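PDB 5A8C: carbohydrate binding family 6 from Clostridium thermocellum, which probably hydrolyses terminal alpha-L-arabinofuranoside linkages, as a calcium-containing five-bladed beta-propeller enzyme of glycoside hydrolase family 43. Local coordinates for residues H269-V272 against N277-V280. Sequence-based numbering, arbitrary orientation.
Sequences HAIV and NWYV
Trp278 meets Ile271 and Val272 obliquely with the benzene side of its indole. CE3 of Trp278 lies 3.8 Å from CG2 of Ile271 and equally near the carbonyl carbon of Val272, and CZ3 also borders that methyl. With CG beside the backbone N (chi1 -68°), chi2 of 80° brings the six-membered ring round to Ile271. The CA of Trp278 also makes a CA-H...O contact with Val272 O. Beyond the hairpin the indole meets Tyr308 edge-to-face and touches Tyr218 and His216.

Tyr279 forms the antiparallel hydrogen-bonded pair with Val272. Its N donates to Val272 O at 2.9 Å, and its O accepts from Val272 N at 3.0 Å. Both side chains lie on the sheet face away from Ile271 and Val280. CG1 of Val272 is 4.3 Å from CB of Tyr279, while the phenol ring leads away from residues 269-272.

These strands form a beta hairpin, and strand 300-306 continues the antiparallel sheet beyond 277-284. The sheet belongs to a blade of the five-bladed propeller. The side chain of Ala270 lies about 6 Å from the bound calcium ion.

Val280 and Ile271 are the non-hydrogen-bonded pair. Their side chains lie alongside, with CG2 of Val280 4.1 Å from CG1 of Ile271. The other methyl, CG1 of Val280, reaches CB of His269 at 4.0 Å. The CA of Val280 approaches Ala270 O at 3.3 Å in another CA-H...O contact.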
loop_
_atom_site.group_PDB
_atom_site.type_symbol
_atom_site.label_atom_id
_atom_site.label_comp_id
_atom_site.label_asym_id
_atom_site.label_seq_id
_atom_site.Cartn_x
_atom_site.Cartn_y
_atom_site.Cartn_z
ATOM N N HIS A 269 3.123 1.063 -4.431
ATOM C CA HIS A 269 2.561 -0.094 -5.124
ATOM C C HIS A 269 1.907 -1.122 -4.211
ATOM O O HIS A 269 2.099 -1.143 -2.969
ATOM C CB HIS A 269 3.813 -0.817 -5.778
ATOM C CG HIS A 269 4.645 -1.497 -4.748
ATOM N ND1 HIS A 269 5.167 -0.825 -3.659
ATOM C CD2 HIS A 269 4.816 -2.833 -4.520
ATOM C CE1 HIS A 269 5.656 -1.743 -2.829
ATOM N NE2 HIS A 269 5.513 -2.966 -3.346
ATOM N N ALA A 270 1.266 -2.079 -4.875
ATOM C CA ALA A 270 0.870 -3.353 -4.253
ATOM C C ALA A 270 1.028 -4.418 -5.342
ATOM O O ALA A 270 0.891 -4.157 -6.523
ATOM C CB ALA A 270 -0.510 -3.353 -3.673
ATOM N N ILE A 271 1.239 -5.661 -4.904
ATOM C CA ILE A 271 1.340 -6.843 -5.785
ATOM C C ILE A 271 0.213 -7.808 -5.455
ATOM O O ILE A 271 0.031 -8.123 -4.276
ATOM C CB ILE A 271 2.726 -7.519 -5.582
ATOM C CG1 ILE A 271 3.841 -6.567 -5.978
ATOM C CG2 ILE A 271 2.786 -8.818 -6.343
ATOM C CD1 ILE A 271 5.236 -6.957 -5.600
ATOM N N VAL A 272 -0.506 -8.251 -6.476
ATOM C CA VAL A 272 -1.677 -9.054 -6.220
ATOM C C VAL A 272 -1.855 -10.069 -7.353
ATOM O O VAL A 272 -1.618 -9.766 -8.518
ATOM C CB VAL A 272 -2.962 -8.144 -6.064
ATOM C CG1 VAL A 272 -3.298 -7.397 -7.361
ATOM C CG2 VAL A 272 -4.165 -8.909 -5.573
ATOM N N ASN A 277 -3.093 -14.637 -12.859
ATOM C CA ASN A 277 -2.067 -13.717 -13.316
ATOM C C ASN A 277 -1.706 -12.775 -12.156
ATOM O O ASN A 277 -2.464 -12.625 -11.227
ATOM C CB ASN A 277 -2.579 -12.906 -14.491
ATOM C CG ASN A 277 -2.899 -13.762 -15.681
ATOM O OD1 ASN A 277 -4.071 -13.861 -16.113
ATOM N ND2 ASN A 277 -1.930 -14.458 -16.162
ATOM N N TRP A 278 -0.529 -12.179 -12.266
ATOM C CA TRP A 278 -0.062 -11.244 -11.250
ATOM C C TRP A 278 -0.049 -9.837 -11.800
ATOM O O TRP A 278 0.197 -9.609 -12.981
ATOM C CB TRP A 278 1.336 -11.637 -10.773
ATOM C CG TRP A 278 1.334 -12.914 -10.006
ATOM C CD1 TRP A 278 1.295 -14.177 -10.485
ATOM C CD2 TRP A 278 1.299 -13.039 -8.583
ATOM N NE1 TRP A 278 1.262 -15.097 -9.464
ATOM C CE2 TRP A 278 1.269 -14.419 -8.280
ATOM C CE3 TRP A 278 1.312 -12.112 -7.516
ATOM C CZ2 TRP A 278 1.274 -14.877 -6.966
ATOM C CZ3 TRP A 278 1.323 -12.579 -6.214
ATOM C CH2 TRP A 278 1.275 -13.960 -5.944
ATOM N N TYR A 279 -0.317 -8.882 -10.923
ATOM C CA TYR A 279 -0.363 -7.476 -11.259
ATOM C C TYR A 279 0.335 -6.640 -10.205
ATOM O O TYR A 279 0.318 -6.965 -9.013
ATOM C CB TYR A 279 -1.825 -6.989 -11.356
ATOM C CG TYR A 279 -2.599 -7.743 -12.408
ATOM C CD1 TYR A 279 -2.587 -7.341 -13.731
ATOM C CD2 TYR A 279 -3.262 -8.914 -12.098
ATOM C CE1 TYR A 279 -3.200 -8.111 -14.714
ATOM C CE2 TYR A 279 -3.877 -9.668 -13.061
ATOM C CZ TYR A 279 -3.852 -9.279 -14.374
ATOM O OH TYR A 279 -4.444 -10.027 -15.344
ATOM N N VAL A 280 0.934 -5.554 -10.658
ATOM C CA VAL A 280 1.343 -4.449 -9.767
ATOM C C VAL A 280 0.358 -3.309 -9.972
ATOM O O VAL A 280 0.128 -2.858 -11.109
ATOM C CB VAL A 280 2.780 -4.003 -10.023
ATOM C CG1 VAL A 280 3.190 -2.891 -9.112
ATOM C CG2 VAL A 280 3.748 -5.143 -9.803
#